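Local coordinates for protein hypothetical bacterial 6-phosphogluconolactonase (Bacteroides fragilis, PDB 3SCY) that probably hydrolyses 6-phosphogluconolactone to 6-phosphogluconate and folds as a seven-bladed beta-propeller, at residues F34-G39 with I313-K318; S121-P126 with L134-V139; F182-N187 with E194-K199. All coordinates share one frame; numbering follows the deposited sequence.

Contact 1. Residues F34-G39 with I313-K318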
loop_
_atom_site.group_PDB
_atom_site.type_symbol
_atom_site.label_atom_id
_atom_site.label_comp_id
_atom_site.label_asym_id
_atom_site.label_seq_id
_atom_site.Cartn_x
_atom_site.Cartn_y
_atom_site.Cartn_z
ATOM N N PHE A 34 -15.354 8.996 -7.872
ATOM C CA PHE A 34 -15.259 7.893 -8.841
ATOM C C PHE A 34 -16.509 7.022 -8.722
ATOM O O PHE A 34 -16.793 6.512 -7.634
ATOM C CB PHE A 34 -13.967 7.052 -8.632
ATOM C CG PHE A 34 -13.876 5.929 -9.650
ATOM C CD1 PHE A 34 -13.404 6.170 -10.944
ATOM C CD2 PHE A 34 -14.319 4.647 -9.338
ATOM C CE1 PHE A 34 -13.368 5.147 -11.897
ATOM C CE2 PHE A 34 -14.264 3.622 -10.290
ATOM C CZ PHE A 34 -13.802 3.882 -11.565
ATOM N N ASN A 35 -17.238 6.824 -9.838
ATOM C CA ASN A 35 -18.441 6.001 -9.793
ATOM C C ASN A 35 -18.071 4.536 -10.053
ATOM O O ASN A 35 -17.616 4.212 -11.151
ATOM C CB ASN A 35 -19.460 6.518 -10.800
ATOM C CG ASN A 35 -20.812 5.912 -10.620
ATOM O OD1 ASN A 35 -20.969 4.685 -10.532
ATOM N ND2 ASN A 35 -21.814 6.761 -10.507
ATOM N N GLU A 36 -18.229 3.659 -9.032
ATOM C CA GLU A 36 -17.840 2.241 -9.149
ATOM C C GLU A 36 -18.890 1.401 -9.917
ATOM O O GLU A 36 -18.729 0.189 -10.005
ATOM C CB GLU A 36 -17.502 1.597 -7.787
ATOM C CG GLU A 36 -18.644 1.514 -6.778
ATOM C CD GLU A 36 -18.473 0.557 -5.610
ATOM O OE1 GLU A 36 -17.409 -0.099 -5.502
ATOM O OE2 GLU A 36 -19.441 0.423 -4.826
ATOM N N GLU A 37 -19.942 2.028 -10.457
ATOM C CA GLU A 37 -20.918 1.271 -11.274
ATOM C C GLU A 37 -20.761 1.673 -12.750
ATOM O O GLU A 37 -21.116 0.890 -13.639
ATOM C CB GLU A 37 -22.391 1.441 -10.797
ATOM C CG GLU A 37 -22.736 0.854 -9.425
ATOM C CD GLU A 37 -22.572 -0.626 -9.103
ATOM O OE1 GLU A 37 -22.674 -1.462 -10.028
ATOM O OE2 GLU A 37 -22.403 -0.952 -7.903
ATOM N N THR A 38 -20.208 2.875 -13.028
ATOM C CA THR A 38 -20.035 3.363 -14.407
ATOM C C THR A 38 -18.591 3.656 -14.842
ATOM O O THR A 38 -18.336 3.729 -16.048
ATOM C CB THR A 38 -20.835 4.643 -14.655
ATOM O OG1 THR A 38 -20.277 5.685 -13.863
ATOM C CG2 THR A 38 -22.331 4.484 -14.378
ATOM N N GLY A 39 -17.679 3.882 -13.883
ATOM C CA GLY A 39 -16.294 4.193 -14.216
ATOM C C GLY A 39 -16.019 5.654 -14.495
ATOM O O GLY A 39 -14.886 6.019 -14.816
ATOM N N ILE A 313 -8.800 -1.953 -6.308
ATOM C CA ILE A 313 -10.053 -2.545 -6.791
ATOM C C ILE A 313 -11.194 -1.849 -6.029
ATOM O O ILE A 313 -11.113 -1.663 -4.811
ATOM C CB ILE A 313 -10.057 -4.080 -6.609
ATOM C CG1 ILE A 313 -8.870 -4.705 -7.366
ATOM C CG2 ILE A 313 -11.396 -4.685 -7.077
ATOM C CD1 ILE A 313 -8.679 -6.185 -7.141
ATOM N N THR A 314 -12.274 -1.507 -6.737
ATOM C CA THR A 314 -13.423 -0.891 -6.065
ATOM C C THR A 314 -14.062 -1.894 -5.089
ATOM O O THR A 314 -14.022 -3.108 -5.337
ATOM C CB THR A 314 -14.425 -0.387 -7.094
ATOM O OG1 THR A 314 -14.874 -1.481 -7.927
ATOM C CG2 THR A 314 -13.869 0.780 -7.934
ATOM N N PRO A 315 -14.728 -1.396 -4.009
ATOM C CA PRO A 315 -15.340 -2.320 -3.029
ATOM C C PRO A 315 -16.356 -3.298 -3.636
ATOM O O PRO A 315 -16.472 -4.417 -3.136
ATOM C CB PRO A 315 -16.025 -1.376 -2.032
ATOM C CG PRO A 315 -15.182 -0.133 -2.084
ATOM C CD PRO A 315 -14.812 0.006 -3.550
ATOM N N ASN A 316 -17.053 -2.919 -4.722
ATOM C CA ASN A 316 -18.032 -3.802 -5.365
ATOM C C ASN A 316 -17.345 -4.813 -6.311
ATOM O O ASN A 316 -18.022 -5.635 -6.920
ATOM C CB ASN A 316 -19.109 -3.003 -6.100
ATOM C CG ASN A 316 -18.673 -2.287 -7.350
ATOM O OD1 ASN A 316 -17.487 -2.254 -7.703
ATOM N ND2 ASN A 316 -19.604 -1.603 -7.991
ATOM N N GLY A 317 -16.015 -4.696 -6.457
ATOM C CA GLY A 317 -15.221 -5.583 -7.311
ATOM C C GLY A 317 -15.340 -5.339 -8.796
ATOM O O GLY A 317 -14.762 -6.088 -9.601
ATOM N N LYS A 318 -16.093 -4.311 -9.211
ATOM C CA LYS A 318 -16.352 -4.109 -10.634
ATOM C C LYS A 318 -15.190 -3.481 -11.407
ATOM O O LYS A 318 -15.048 -3.762 -12.593
ATOM C CB LYS A 318 -17.638 -3.277 -10.852
ATOM C CG LYS A 318 -17.973 -3.019 -12.312
ATOM C CD LYS A 318 -19.319 -2.371 -12.498
ATOM C CE LYS A 318 -19.623 -2.264 -13.973
ATOM N NZ LYS A 318 -20.974 -1.704 -14.202
#
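The carboxylate of E36 lies over the side-chain amide of N316, the two groups arriving from opposite directions with their planes only 12° apart. Stacked this way they do not bond to each other: E36 OE1 and N316 OD1, 3.1 Å apart, are both acceptors. Each group reaches the other's backbone. E36 OE1 takes the N316 backbone N-H at 2.9 Å on its syn side, a little out of the carboxylate plane, while N316 ND2 donates to E36 O at 2.8 Å along a nearly straight bond (169°). That acceptor is in the amide plane of N316, although the donor sits above the carbonyl plane of E36. With chi1 at 70°, N316 CG stands between its own backbone N and carbonyl carbon; this places OD1 to accept from T314 OG1 and from K318 N, the latter bond forming an Asx turn. The carboxylate of E37, nearly perpendicular to the amide, adds a weak bond from N316 ND2 to OE2. K318 runs fully extended past E36 O to bring NZ 2.7 Å from E37 O. On the inner side T314 CG2 meets F34 CE2 at 3.7 Å and touches E36 CB, next to L14 and L321 of neighbouring strands. The turn 36-39 that follows strand 28-35 is thereby joined to the type I turn T314-G317, in the blade of strands 310-313, 319-324, 329-335 and 342-350. Because both amide ends are bonded, the N316 flip is well defined; its backbone N-H probably eases the charge of E36, while E37 has the weak ND2 bond and the K318 ammonium nearby.

Contact 2. Residues S121-P126 with L134-V139; sequences SITVFP and LPASDV
V124 pairs with D138 through a straight bond from V124 N to D138 O (2.9 Å, 174°), but its carbonyl faces two residues at once. V124 O accepts from S137 N at 2.8 Å and only weakly from D138 N at 3.5 Å, the signature of a classic beta bulge. L134 N donates to P126 O at 2.9 Å, nearly in line with the carbonyl, which ties the loop before the second strand to the end of strand 121-126. On the other side of V124, T123 and V139 form a non-hydrogen-bonded antiparallel pair whose side chains lie side by side. T123 CG2, anti to its own N, packs on A136 CB at 3.5 Å, while OG1 turns to T97 O and N116 ND2. The F125 ring receives L134 O at its edge, 3.5 Å from CD2, and its CE2 reaches A136 CB at 3.9 Å. P126 CD rests against L134 CB at 3.9 Å. The contact builds the outer hairpin of a propeller blade. P126 has no N-H to give, and its link across is the bond its carbonyl accepts from L134 N; the bulge lets V124 O keep a strong donor where the register shifts.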
loop_
_atom_site.group_PDB
_atom_site.type_symbol
_atom_site.label_atom_id
_atom_site.label_comp_id
_atom_site.label_asym_id
_atom_site.label_seq_id
_atom_site.Cartn_x
_atom_site.Cartn_y
_atom_site.Cartn_z
ATOM N N SER A 121 14.183 1.501 8.412
ATOM C CA SER A 121 13.603 1.617 9.729
ATOM C C SER A 121 12.104 1.798 9.599
ATOM O O SER A 121 11.574 1.966 8.486
ATOM C CB SER A 121 14.207 2.824 10.456
ATOM O OG SER A 121 13.953 4.020 9.731
ATOM N N ILE A 122 11.423 1.808 10.756
ATOM C CA ILE A 122 10.011 2.110 10.849
ATOM C C ILE A 122 9.839 3.145 11.956
ATOM O O ILE A 122 10.594 3.150 12.948
ATOM C CB ILE A 122 9.084 0.884 11.049
ATOM C CG1 ILE A 122 9.380 0.160 12.383
ATOM C CG2 ILE A 122 9.178 -0.055 9.841
ATOM C CD1 ILE A 122 8.367 -0.983 12.688
ATOM N N THR A 123 8.916 4.070 11.747
ATOM C CA THR A 123 8.673 5.140 12.718
ATOM C C THR A 123 7.232 5.064 13.218
ATOM O O THR A 123 6.308 4.894 12.426
ATOM C CB THR A 123 8.979 6.531 12.099
ATOM O OG1 THR A 123 10.314 6.532 11.614
ATOM C CG2 THR A 123 8.845 7.670 13.133
ATOM N N VAL A 124 7.044 5.236 14.535
ATOM C CA VAL A 124 5.731 5.240 15.170
ATOM C C VAL A 124 5.411 6.661 15.605
ATOM O O VAL A 124 6.269 7.296 16.244
ATOM C CB VAL A 124 5.721 4.277 16.411
ATOM C CG1 VAL A 124 4.375 4.284 17.125
ATOM C CG2 VAL A 124 6.102 2.856 15.998
ATOM N N PHE A 125 4.183 7.127 15.297
ATOM C CA PHE A 125 3.693 8.424 15.756
ATOM C C PHE A 125 2.381 8.239 16.485
ATOM O O PHE A 125 1.439 7.742 15.865
ATOM C CB PHE A 125 3.444 9.409 14.586
ATOM C CG PHE A 125 4.581 9.687 13.643
ATOM C CD1 PHE A 125 4.827 8.846 12.566
ATOM C CD2 PHE A 125 5.371 10.820 13.795
ATOM C CE1 PHE A 125 5.848 9.117 11.664
ATOM C CE2 PHE A 125 6.425 11.066 12.922
ATOM C CZ PHE A 125 6.654 10.220 11.849
ATOM N N PRO A 126 2.238 8.714 17.737
ATOM C CA PRO A 126 0.913 8.696 18.364
ATOM C C PRO A 126 0.006 9.707 17.652
ATOM O O PRO A 126 0.485 10.751 17.186
ATOM C CB PRO A 126 1.174 9.148 19.815
ATOM C CG PRO A 126 2.690 9.072 19.996
ATOM C CD PRO A 126 3.252 9.338 18.612
ATOM N N LEU A 134 1.438 13.450 16.905
ATOM C CA LEU A 134 2.414 13.807 17.915
ATOM C C LEU A 134 3.795 13.511 17.325
ATOM O O LEU A 134 3.928 12.715 16.386
ATOM C CB LEU A 134 2.211 13.018 19.225
ATOM C CG LEU A 134 1.340 13.666 20.281
ATOM C CD1 LEU A 134 -0.115 13.599 19.898
ATOM C CD2 LEU A 134 1.561 13.010 21.640
ATOM N N PRO A 135 4.860 14.100 17.853
ATOM C CA PRO A 135 6.213 13.749 17.379
ATOM C C PRO A 135 6.475 12.249 17.513
ATOM O O PRO A 135 5.863 11.603 18.362
ATOM C CB PRO A 135 7.132 14.541 18.314
ATOM C CG PRO A 135 6.289 15.679 18.777
ATOM C CD PRO A 135 4.915 15.098 18.940
ATOM N N ALA A 136 7.352 11.693 16.679
ATOM C CA ALA A 136 7.613 10.248 16.716
ATOM C C ALA A 136 7.862 9.751 18.137
ATOM O O ALA A 136 8.553 10.430 18.908
ATOM C CB ALA A 136 8.798 9.922 15.855
ATOM N N SER A 137 7.226 8.636 18.519
ATOM C CA SER A 137 7.425 8.040 19.849
ATOM C C SER A 137 8.406 6.884 19.774
ATOM O O SER A 137 8.953 6.488 20.803
ATOM C CB SER A 137 6.108 7.561 20.449
ATOM O OG SER A 137 5.480 6.685 19.524
ATOM N N ASP A 138 8.671 6.352 18.559
ATOM C CA ASP A 138 9.638 5.261 18.388
ATOM C C ASP A 138 10.180 5.245 16.977
ATOM O O ASP A 138 9.455 5.548 16.040
ATOM C CB ASP A 138 8.967 3.918 18.708
ATOM C CG ASP A 138 9.879 2.778 19.111
ATOM O OD1 ASP A 138 11.116 3.020 19.279
ATOM O OD2 ASP A 138 9.357 1.666 19.373
ATOM N N VAL A 139 11.468 4.960 16.835
ATOM C CA VAL A 139 12.168 4.772 15.548
ATOM C C VAL A 139 12.899 3.443 15.712
ATOM O O VAL A 139 13.774 3.328 16.587
ATOM C CB VAL A 139 13.102 5.939 15.111
ATOM C CG1 VAL A 139 13.776 5.648 13.760
ATOM C CG2 VAL A 139 12.352 7.258 15.039
#

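Contact 3. Residues F182-N187 with E194-K199; sequences FNINPN and EKFLTK
F182 sets its ring alongside the K199 chain, CE2 lying 3.8 Å from K199 CG, as the two side chains run the same way. F182 CB also meets L197 CB at 4.1 Å, and the side chain packs on L169 of its own blade and on I122, I140 and F142, the first two from strands of the preceding blade. N185 marks the other end. Its CG is anti to the backbone N (chi1 170°), which swings the amide across to E194: ND2 donates to the anti lone pair of E194 OE1 at 2.9 Å, almost straight (172°), with the amide and carboxylate planes 25° apart. The same ND2 gives a more bent bond to K195 O at 3.2 Å, while OD1 accepts from N187 N in an Asx turn. The backbone N of N185 bonds to F196 O. The F196 side chain starts away from 182-187, but its ring lies beside I184, CE1 3.7 Å from I184 CG2, and reaches V124 of the preceding blade. N183 and T198 exchange backbone hydrogen bonds, and a water joins N183 O to T198 OG1. Strands 178-184 and 197-206 thus make the outer hairpin of their blade, apolar toward the preceding blade and polar on the N183-T198 face. Two acceptors hold the N185 amide N-H groups and one donor its OD1, which fixes its orientation where regular pairing stops.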
loop_
_atom_site.group_PDB
_atom_site.type_symbol
_atom_site.label_atom_id
_atom_site.label_comp_id
_atom_site.label_asym_id
_atom_site.label_seq_id
_atom_site.Cartn_x
_atom_site.Cartn_y
_atom_site.Cartn_z
ATOM N N PHE A 182 6.336 -7.721 14.997
ATOM C CA PHE A 182 6.193 -7.006 16.251
ATOM C C PHE A 182 4.870 -7.312 16.890
ATOM O O PHE A 182 3.855 -7.498 16.204
ATOM C CB PHE A 182 6.302 -5.493 16.031
ATOM C CG PHE A 182 7.640 -5.059 15.495
ATOM C CD1 PHE A 182 7.892 -5.056 14.125
ATOM C CD2 PHE A 182 8.666 -4.695 16.357
ATOM C CE1 PHE A 182 9.142 -4.672 13.632
ATOM C CE2 PHE A 182 9.919 -4.330 15.866
ATOM C CZ PHE A 182 10.151 -4.329 14.507
ATOM N N ASN A 183 4.881 -7.359 18.209
ATOM C CA ASN A 183 3.679 -7.463 19.000
ATOM C C ASN A 183 3.123 -6.062 19.147
ATOM O O ASN A 183 3.885 -5.124 19.404
ATOM C CB ASN A 183 3.997 -8.050 20.390
ATOM C CG ASN A 183 4.573 -9.436 20.407
ATOM O OD1 ASN A 183 4.335 -10.256 19.527
ATOM N ND2 ASN A 183 5.406 -9.717 21.396
ATOM N N ILE A 184 1.810 -5.903 18.996
ATOM C CA ILE A 184 1.160 -4.609 19.178
ATOM C C ILE A 184 0.565 -4.480 20.578
ATOM O O ILE A 184 -0.035 -5.436 21.091
ATOM C CB ILE A 184 0.045 -4.454 18.121
ATOM C CG1 ILE A 184 0.661 -3.965 16.789
ATOM C CG2 ILE A 184 -1.118 -3.571 18.613
ATOM C CD1 ILE A 184 -0.356 -3.929 15.628
ATOM N N ASN A 185 0.808 -3.318 21.215
ATOM C CA ASN A 185 0.174 -2.944 22.469
ATOM C C ASN A 185 -1.062 -2.130 22.074
ATOM O O ASN A 185 -0.928 -0.973 21.664
ATOM C CB ASN A 185 1.123 -2.166 23.369
ATOM C CG ASN A 185 0.412 -1.566 24.543
ATOM O OD1 ASN A 185 -0.775 -1.806 24.767
ATOM N ND2 ASN A 185 1.125 -0.826 25.369
ATOM N N PRO A 186 -2.279 -2.746 22.093
ATOM C CA PRO A 186 -3.470 -2.033 21.592
ATOM C C PRO A 186 -3.900 -0.866 22.468
ATOM O O PRO A 186 -4.700 -0.029 22.047
ATOM C CB PRO A 186 -4.544 -3.136 21.593
ATOM C CG PRO A 186 -4.142 -4.025 22.729
ATOM C CD PRO A 186 -2.634 -4.083 22.617
ATOM N N ASN A 187 -3.325 -0.760 23.680
ATOM C CA ASN A 187 -3.685 0.331 24.559
ATOM C C ASN A 187 -2.793 1.553 24.325
ATOM O O ASN A 187 -3.143 2.632 24.784
ATOM C CB ASN A 187 -3.585 -0.118 26.015
ATOM C CG ASN A 187 -4.680 -1.075 26.427
ATOM O OD1 ASN A 187 -5.750 -1.146 25.806
ATOM N ND2 ASN A 187 -4.466 -1.791 27.515
ATOM N N GLU A 194 2.508 4.691 26.408
ATOM C CA GLU A 194 3.017 3.307 26.438
ATOM C C GLU A 194 3.664 2.995 25.085
ATOM O O GLU A 194 3.279 3.562 24.037
ATOM C CB GLU A 194 1.909 2.276 26.746
ATOM C CG GLU A 194 1.232 2.473 28.094
ATOM C CD GLU A 194 0.049 1.563 28.365
ATOM O OE1 GLU A 194 -0.081 0.534 27.665
ATOM O OE2 GLU A 194 -0.740 1.869 29.292
ATOM N N LYS A 195 4.622 2.049 25.101
ATOM C CA LYS A 195 5.276 1.658 23.852
ATOM C C LYS A 195 4.293 0.860 22.979
ATOM O O LYS A 195 3.640 -0.063 23.482
ATOM C CB LYS A 195 6.530 0.828 24.167
ATOM C CG LYS A 195 7.437 0.570 22.971
ATOM C CD LYS A 195 8.744 -0.052 23.509
ATOM C CE LYS A 195 9.865 0.049 22.517
ATOM N NZ LYS A 195 11.041 -0.768 22.933
ATOM N N PHE A 196 4.222 1.196 21.681
ATOM C CA PHE A 196 3.302 0.526 20.785
ATOM C C PHE A 196 3.820 -0.856 20.348
ATOM O O PHE A 196 3.058 -1.836 20.350
ATOM C CB PHE A 196 3.056 1.430 19.553
ATOM C CG PHE A 196 2.038 0.954 18.542
ATOM C CD1 PHE A 196 0.838 0.386 18.952
ATOM C CD2 PHE A 196 2.267 1.102 17.178
ATOM C CE1 PHE A 196 -0.111 -0.043 18.016
ATOM C CE2 PHE A 196 1.301 0.711 16.247
ATOM C CZ PHE A 196 0.134 0.120 16.672
ATOM N N LEU A 197 5.071 -0.909 19.864
ATOM C CA LEU A 197 5.620 -2.135 19.291
ATOM C C LEU A 197 6.751 -2.729 20.080
ATOM O O LEU A 197 7.625 -2.007 20.546
ATOM C CB LEU A 197 6.148 -1.854 17.876
ATOM C CG LEU A 197 5.151 -1.250 16.874
ATOM C CD1 LEU A 197 5.838 -0.935 15.540
ATOM C CD2 LEU A 197 3.935 -2.149 16.703
ATOM N N THR A 198 6.759 -4.058 20.185
ATOM C CA THR A 198 7.841 -4.830 20.799
ATOM C C THR A 198 8.180 -5.956 19.842
ATOM O O THR A 198 7.283 -6.482 19.185
ATOM C CB THR A 198 7.443 -5.343 22.182
ATOM O OG1 THR A 198 6.202 -6.045 22.076
ATOM C CG2 THR A 198 7.309 -4.222 23.201
ATOM N N LYS A 199 9.468 -6.371 19.781
ATOM C CA LYS A 199 9.841 -7.439 18.841
ATOM C C LYS A 199 9.103 -8.743 19.189
ATOM O O LYS A 199 8.923 -9.056 20.363
ATOM C CB LYS A 199 11.364 -7.621 18.818
ATOM C CG LYS A 199 12.059 -6.435 18.143
ATOM C CD LYS A 199 13.542 -6.681 17.944
ATOM C CE LYS A 199 14.184 -5.585 17.130
ATOM N NZ LYS A 199 15.644 -5.816 16.963
HETATM O O HOH W 1 3.956 -4.296 22.314
#

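Overall arrangement
Contacts 2 and 3 are outer hairpins of successive blades and touch: V124 and I122 pack on F196 and L197, D138 OD2 approaches K195 CE at 3.6 Å, and their centres are about 12 Å apart. Contact 1 lies on the opposite side of the chain's centre, about 35 Å from contact 2 and 36 Å from contact 3, centre to centre. It joins turns from the first and last blades, 274 residues apart, mainly through side-chain bonds; the hairpins depend on backbone pairing, bulged in contact 2 and extended by the N185 amide in contact 3. All three are partly buried, but contacts 2 and 3 turn apolar side chains toward each other between the blades, while contact 1 has only the F34-T314 patch beneath its polar network.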